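Local coordinates for pirin-like protein (Geobacillus kaustophilus, PDB 2P17) that is of unknown function but binds an iron ion and belongs to the pirin family of the cupin clan, at residues A[16-19]-A[23-26]; A[153-158]-A[224-229]; A[72-75]-A[79-82]. All blocks are in the same frame, centred on the assembly; numbering follows the deposited sequence.

Contact 1: A[16-19]-A[23-26]; sequences TTNS and RSGS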
loop_
_atom_site.group_PDB
_atom_site.type_symbol
_atom_site.label_atom_id
_atom_site.label_comp_id
_atom_site.label_asym_id
_atom_site.label_seq_id
_atom_site.Cartn_x
_atom_site.Cartn_y
_atom_site.Cartn_z
ATOM N N THR A 16 2.546 -18.342 -5.555
ATOM C CA THR A 16 2.141 -19.503 -6.336
ATOM C C THR A 16 2.164 -19.143 -7.811
ATOM O O THR A 16 1.989 -17.984 -8.177
ATOM C CB THR A 16 0.723 -20.007 -5.939
ATOM O OG1 THR A 16 0.438 -21.232 -6.627
ATOM C CG2 THR A 16 -0.355 -18.984 -6.268
ATOM N N THR A 17 2.367 -20.143 -8.660
ATOM C CA THR A 17 2.340 -19.930 -10.095
ATOM C C THR A 17 0.932 -20.155 -10.643
ATOM O O THR A 17 0.386 -21.267 -10.566
ATOM C CB THR A 17 3.399 -20.793 -10.796
ATOM O OG1 THR A 17 4.694 -20.417 -10.299
ATOM C CG2 THR A 17 3.362 -20.586 -12.298
ATOM N N ASN A 18 0.333 -19.083 -11.158
ATOM C CA ASN A 18 -1.001 -19.144 -11.757
ATOM C C ASN A 18 -0.932 -19.696 -13.165
ATOM O O ASN A 18 -1.756 -20.521 -13.568
ATOM C CB ASN A 18 -1.654 -17.761 -11.821
ATOM C CG ASN A 18 -1.898 -17.160 -10.464
ATOM O OD1 ASN A 18 -3.013 -17.219 -9.933
ATOM N ND2 ASN A 18 -0.874 -16.556 -9.901
ATOM N N SER A 19 0.046 -19.216 -13.923
ATOM C CA SER A 19 0.193 -19.558 -15.333
ATOM C C SER A 19 1.632 -19.278 -15.747
ATOM O O SER A 19 2.416 -18.745 -14.965
ATOM C CB SER A 19 -0.783 -18.731 -16.182
ATOM O OG SER A 19 -0.317 -17.402 -16.370
ATOM N N ARG A 23 2.559 -15.099 -11.734
ATOM C CA ARG A 23 2.750 -15.612 -10.381
ATOM C C ARG A 23 2.110 -14.618 -9.420
ATOM O O ARG A 23 2.090 -13.417 -9.687
ATOM C CB ARG A 23 4.236 -15.759 -10.050
ATOM C CG ARG A 23 4.971 -16.760 -10.921
ATOM C CD ARG A 23 6.385 -17.008 -10.417
ATOM N NE ARG A 23 6.397 -17.888 -9.248
ATOM C CZ ARG A 23 6.780 -17.529 -8.021
ATOM N NH1 ARG A 23 7.214 -16.300 -7.778
ATOM N NH2 ARG A 23 6.747 -18.418 -7.037
ATOM N N SER A 24 1.590 -15.109 -8.305
ATOM C CA SER A 24 0.944 -14.200 -7.357
ATOM C C SER A 24 1.080 -14.632 -5.911
ATOM O O SER A 24 1.327 -15.804 -5.626
ATOM C CB SER A 24 -0.539 -13.992 -7.696
ATOM O OG SER A 24 -1.249 -15.212 -7.590
ATOM N N GLY A 25 0.899 -13.669 -5.008
ATOM C CA GLY A 25 0.944 -13.972 -3.567
ATOM C C GLY A 25 -0.053 -13.132 -2.813
ATOM O O GLY A 25 -0.231 -11.960 -3.133
ATOM N N SER A 26 -0.717 -13.737 -1.832
ATOM C CA SER A 26 -1.663 -13.014 -0.982
ATOM C C SER A 26 -0.934 -12.425 0.216
ATOM O O SER A 26 -0.285 -13.151 0.979
ATOM C CB SER A 26 -2.822 -13.910 -0.525
ATOM O OG SER A 26 -3.882 -13.862 -1.472
#
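T17 and R23 cross obliquely on one face of a beta hairpin, while N18 meets S24 on the other side of it. The two antiparallel strands belong to the pirin fold near the start of the chain, and N18 and S19 form a classic beta bulge at the end of strand 3-19. T17 with R23 is a non-hydrogen-bonded pair, with CA atoms 4.3 Å apart, which brings the two side chains close. The arginine chain runs extended through CG and then bends at chi3 (77°), and this bend brings NE back to the threonine hydroxyl. NE donates to T17 OG1 at 3.2 Å, and the oxygen sits at the edge of the guanidinium, near its plane. A beta-branched threonine suits the strand and offers a hydroxyl on a short stem, whereas arginine has the length to bring its NE edge back to that hydroxyl; CG and CD of R23 pack beside the same oxygen.

T16 and S24 form the neighbouring hydrogen-bonded pair, T16 N donating to S24 O at 2.8 Å and S24 N to T16 O at 2.9 Å. T16 CG2 comes within 3.7 Å of S24 O, a loose van der Waals touch. On its far edge strand 22-26 continues into the sheet through backbone bonds of R23 with I46 and G25 with E44. Serine at 24 is small enough to admit the asparagine amide: N18 ND2 donates to S24 OG at 2.7 Å, almost straight at 173°, with the hydroxyl oxygen 5° out of the amide plane.

Contact 2: A[153-158]-A[224-229]; sequences SSKGVK and ETELNV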
loop_
_atom_site.group_PDB
_atom_site.type_symbol
_atom_site.label_atom_id
_atom_site.label_comp_id
_atom_site.label_asym_id
_atom_site.label_seq_id
_atom_site.Cartn_x
_atom_site.Cartn_y
_atom_site.Cartn_z
ATOM N N SER A 153 -0.051 11.408 5.536
ATOM C CA SER A 153 1.049 12.227 6.037
ATOM C C SER A 153 2.065 11.466 6.853
ATOM O O SER A 153 1.788 10.389 7.381
ATOM C CB SER A 153 0.506 13.364 6.893
ATOM O OG SER A 153 -0.085 12.831 8.059
ATOM N N SER A 154 3.245 12.059 6.950
ATOM C CA SER A 154 4.302 11.508 7.772
ATOM C C SER A 154 4.986 12.692 8.437
ATOM O O SER A 154 5.604 13.510 7.760
ATOM C CB SER A 154 5.269 10.713 6.902
ATOM O OG SER A 154 6.196 9.966 7.683
ATOM N N LYS A 155 4.852 12.762 9.759
ATOM C CA LYS A 155 5.338 13.899 10.569
ATOM C C LYS A 155 4.972 15.240 9.913
ATOM O O LYS A 155 5.795 16.156 9.805
ATOM C CB LYS A 155 6.845 13.795 10.838
ATOM C CG LYS A 155 7.273 12.550 11.600
ATOM C CD LYS A 155 7.034 12.701 13.072
ATOM C CE LYS A 155 7.555 11.503 13.848
ATOM N NZ LYS A 155 7.559 11.836 15.291
ATOM N N GLY A 156 3.723 15.342 9.468
ATOM C CA GLY A 156 3.198 16.596 8.926
ATOM C C GLY A 156 3.470 16.813 7.445
ATOM O O GLY A 156 2.929 17.751 6.859
ATOM N N VAL A 157 4.310 15.976 6.838
ATOM C CA VAL A 157 4.523 16.021 5.375
ATOM C C VAL A 157 3.347 15.306 4.711
ATOM O O VAL A 157 3.132 14.106 4.931
ATOM C CB VAL A 157 5.879 15.406 4.950
ATOM C CG1 VAL A 157 6.060 15.411 3.424
ATOM C CG2 VAL A 157 7.035 16.182 5.601
ATOM N N LYS A 158 2.591 16.055 3.908
ATOM C CA LYS A 158 1.276 15.613 3.427
ATOM C C LYS A 158 1.260 15.467 1.918
ATOM O O LYS A 158 1.624 16.395 1.201
ATOM C CB LYS A 158 0.212 16.627 3.855
ATOM C CG LYS A 158 -1.171 16.391 3.282
ATOM C CD LYS A 158 -2.179 17.346 3.890
ATOM N N GLU A 224 -2.099 9.618 20.060
ATOM C CA GLU A 224 -1.011 9.840 19.122
ATOM C C GLU A 224 -0.089 8.646 19.269
ATOM O O GLU A 224 0.445 8.400 20.352
ATOM C CB GLU A 224 -0.303 11.187 19.395
ATOM C CG GLU A 224 -1.148 12.417 18.996
ATOM C CD GLU A 224 -0.496 13.790 19.287
ATOM O OE1 GLU A 224 0.639 13.836 19.821
ATOM O OE2 GLU A 224 -1.139 14.840 18.981
ATOM N N THR A 225 0.041 7.856 18.198
ATOM C CA THR A 225 0.877 6.659 18.233
ATOM C C THR A 225 2.029 6.766 17.245
ATOM O O THR A 225 2.001 7.585 16.329
ATOM C CB THR A 225 0.094 5.346 17.928
ATOM O OG1 THR A 225 -0.211 5.256 16.527
ATOM C CG2 THR A 225 -1.197 5.229 18.773
ATOM N N GLU A 226 3.048 5.941 17.461
ATOM C CA GLU A 226 4.224 5.915 16.598
ATOM C C GLU A 226 4.658 4.486 16.332
ATOM O O GLU A 226 4.469 3.600 17.175
ATOM C CB GLU A 226 5.373 6.703 17.240
ATOM C CG GLU A 226 5.201 8.219 17.108
ATOM C CD GLU A 226 6.245 9.035 17.857
ATOM O OE1 GLU A 226 7.056 8.449 18.594
ATOM O OE2 GLU A 226 6.213 10.276 17.719
ATOM N N LEU A 227 5.208 4.265 15.140
ATOM C CA LEU A 227 5.886 3.016 14.834
ATOM C C LEU A 227 7.355 3.255 14.536
ATOM O O LEU A 227 7.704 4.005 13.611
ATOM C CB LEU A 227 5.245 2.306 13.654
ATOM C CG LEU A 227 5.966 0.974 13.415
ATOM C CD1 LEU A 227 5.293 -0.127 14.208
ATOM C CD2 LEU A 227 6.012 0.625 11.954
ATOM N N ASN A 228 8.201 2.602 15.325
ATOM C CA ASN A 228 9.646 2.669 15.164
ATOM C C ASN A 228 10.147 1.620 14.176
ATOM O O ASN A 228 9.698 0.476 14.193
ATOM C CB ASN A 228 10.345 2.478 16.521
ATOM C CG ASN A 228 10.056 3.601 17.501
ATOM O OD1 ASN A 228 9.651 4.697 17.114
ATOM N ND2 ASN A 228 10.266 3.328 18.783
ATOM N N VAL A 229 11.063 2.036 13.308
ATOM C CA VAL A 229 11.665 1.173 12.302
ATOM C C VAL A 229 13.177 1.352 12.359
ATOM O O VAL A 229 13.662 2.476 12.233
ATOM C CB VAL A 229 11.204 1.581 10.871
ATOM C CG1 VAL A 229 11.974 0.813 9.803
ATOM C CG2 VAL A 229 9.701 1.354 10.704
#
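K155 reaches across to E226 and carries the whole of this surface contact, a single salt bridge between a tight turn and a strand far along the chain. S153 and S154 lead into the turn on a short strand. The hydroxyl of S154 is buried and takes up bonds to Q182 and R140, so a small polar residue fits there. S154 and V157 then close the turn with two backbone bonds, S154 N to V157 O and V157 N to S154 O, both 2.9 Å.

This is a type I' beta turn, with K155 and G156 at its two central positions, and it closes a small two-stranded hairpin, 153-154 with 157-158; strand 224-231 is part of the C-terminal cupin domain. K155 takes up a left-handed backbone conformation, its N bound to D183 OD1. Its side chain bends at chi2 (-80°) and then runs extended; it touches V181 of strand 179-185, as does that of E226. NZ lies 3.2 Å from E226 OE2, and approaches from above the carboxylate plane, 55° out of it, while the two side chains cross at about a right angle. Lysine suits an exposed turn, since its long aliphatic part can span the gap of 10.1 Å between K155 CA and E226 CA.

The glutamate chain is extended beyond CG, and its other oxygen, OE1, accepts a weak hydrogen bond from Q4 NE2. A glutamine in its place would probably leave the ammonium of K155 without its counter-charge and let the lysine end swing more freely into solvent. G156 follows with a positive phi of 86°, where a side chain would collide with the carbonyl oxygen of K155, so glycine is called for, and V157 turns its side chain onto V149, P138 and R140.

Contact 3: A[72-75]-A[79-82]; sequences EHFD and GHST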
loop_
_atom_site.group_PDB
_atom_site.type_symbol
_atom_site.label_atom_id
_atom_site.label_comp_id
_atom_site.label_asym_id
_atom_site.label_seq_id
_atom_site.Cartn_x
_atom_site.Cartn_y
_atom_site.Cartn_z
ATOM N N GLU A 72 1.046 -0.553 -18.282
ATOM C CA GLU A 72 0.050 0.221 -19.011
ATOM C C GLU A 72 -1.285 0.092 -18.289
ATOM O O GLU A 72 -1.799 -1.021 -18.081
ATOM C CB GLU A 72 -0.086 -0.278 -20.455
ATOM C CG GLU A 72 1.148 -0.035 -21.291
ATOM C CD GLU A 72 1.074 -0.658 -22.676
ATOM O OE1 GLU A 72 -0.011 -1.124 -23.092
ATOM O OE2 GLU A 72 2.123 -0.690 -23.347
ATOM N N HIS A 73 -1.840 1.230 -17.900
ATOM C CA HIS A 73 -3.141 1.251 -17.228
ATOM C C HIS A 73 -4.248 1.706 -18.169
ATOM O O HIS A 73 -4.074 2.640 -18.955
ATOM C CB HIS A 73 -3.113 2.184 -16.021
ATOM C CG HIS A 73 -4.473 2.500 -15.487
ATOM N ND1 HIS A 73 -5.148 1.648 -14.643
ATOM C CD2 HIS A 73 -5.298 3.554 -15.699
ATOM C CE1 HIS A 73 -6.332 2.163 -14.354
ATOM N NE2 HIS A 73 -6.446 3.320 -14.984
ATOM N N PHE A 74 -5.395 1.044 -18.080
ATOM C CA PHE A 74 -6.609 1.545 -18.696
ATOM C C PHE A 74 -7.750 1.583 -17.691
ATOM O O PHE A 74 -7.919 0.650 -16.908
ATOM C CB PHE A 74 -7.023 0.673 -19.891
ATOM C CG PHE A 74 -8.406 0.969 -20.375
ATOM C CD1 PHE A 74 -8.639 2.064 -21.197
ATOM C CD2 PHE A 74 -9.484 0.193 -19.953
ATOM C CE1 PHE A 74 -9.937 2.370 -21.621
ATOM C CE2 PHE A 74 -10.780 0.496 -20.370
ATOM C CZ PHE A 74 -11.000 1.573 -21.207
ATOM N N ASP A 75 -8.544 2.649 -17.734
ATOM C CA ASP A 75 -9.874 2.605 -17.139
ATOM C C ASP A 75 -10.891 3.383 -17.984
ATOM O O ASP A 75 -10.532 4.250 -18.786
ATOM C CB ASP A 75 -9.854 3.072 -15.669
ATOM C CG ASP A 75 -9.619 4.554 -15.529
ATOM O OD1 ASP A 75 -10.567 5.329 -15.781
ATOM O OD2 ASP A 75 -8.485 4.940 -15.169
ATOM N N GLY A 79 -9.257 6.684 -19.294
ATOM C CA GLY A 79 -8.550 6.133 -20.453
ATOM C C GLY A 79 -7.186 5.566 -20.099
ATOM O O GLY A 79 -7.047 4.864 -19.093
ATOM N N HIS A 80 -6.180 5.877 -20.916
ATOM C CA HIS A 80 -4.855 5.262 -20.780
ATOM C C HIS A 80 -3.843 6.080 -20.007
ATOM O O HIS A 80 -3.762 7.307 -20.152
ATOM C CB HIS A 80 -4.263 4.954 -22.153
ATOM C CG HIS A 80 -4.690 3.640 -22.706
ATOM N ND1 HIS A 80 -4.061 2.459 -22.377
ATOM C CD2 HIS A 80 -5.682 3.315 -23.566
ATOM C CE1 HIS A 80 -4.657 1.459 -23.002
ATOM N NE2 HIS A 80 -5.638 1.952 -23.735
ATOM N N SER A 81 -3.047 5.373 -19.204
ATOM C CA SER A 81 -1.918 5.965 -18.509
ATOM C C SER A 81 -0.811 4.918 -18.392
ATOM O O SER A 81 -1.003 3.765 -18.761
ATOM C CB SER A 81 -2.336 6.440 -17.129
ATOM O OG SER A 81 -2.529 5.339 -16.258
ATOM N N THR A 82 0.351 5.340 -17.906
ATOM C CA THR A 82 1.462 4.419 -17.674
ATOM C C THR A 82 2.054 4.620 -16.288
ATOM O O THR A 82 1.917 5.691 -15.689
ATOM C CB THR A 82 2.587 4.577 -18.721
ATOM O OG1 THR A 82 3.045 5.930 -18.737
ATOM C CG2 THR A 82 2.112 4.165 -20.125
HETATM O O HOH W 1 -6.565 6.295 -16.760
#
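Strands 72-75 and 79-82 run antiparallel at 156° in a beta hairpin, H73 and D75 facing S81 and G79 as hydrogen-bonded pairs, with backbone bonds such as H73 N to S81 O at 2.8 Å. On the face of F74 and H80 the two aromatic side chains meet at a slant. F74 CB lies over the imidazole, 4.2 Å from the centroid of the H80 ring in a CH-pi contact, and F74 CD1 covers the same face toward its rim.

The face of H73 and S81 is turned inward and carries a polar network. With CG anti to the backbone N (chi1 166°), the H73 ring extends along its own strand to D75, and NE2 donates to D75 OD2 at 2.6 Å, in the ring plane and on the anti lone pair of the carboxylate. A water gives a second bond to OD2 and one to G79 O, tying the carboxylate to the facing strand. S81 OG packs 3.2 Å from H73 CB, a serine leaving room for the ring, and bonds to Y129 OH. G79 has a positive phi of 87°, where any CB would strike the preceding carbonyl.

H73 ND1 bonds to OE2 of E101, a predicted iron ligand, so H73, itself held by D75, probably acts as a second-shell residue helping to position that carboxylate. Strand 71-75 lies between 79-83 and 97-103 in the four-stranded sheet, while Y129 of strand 128-132 stacks on the H73 ring and M91 of strand 88-92 touches both H73 and D75.

The three contacts follow one another along the chain in the order 1, 3, 2, and none touches another. Contacts 1 and 3 are local hairpins whose centres lie about 23 Å apart, whereas contact 2 joins distant parts of the sequence and sits about 33 Å and 32 Å from their centres, across the chain's centre from both. Contact 1 and the 224-229 half of contact 2 lie on neighbouring strands, 3-19 and 224-231, whereas the 153-158 turn forms its own small hairpin. Contact 3 belongs to a separate four-stranded sheet that carries iron ligands H57 and H99, and it comes nearest the iron site, H73 lying against E101, a predicted ligand.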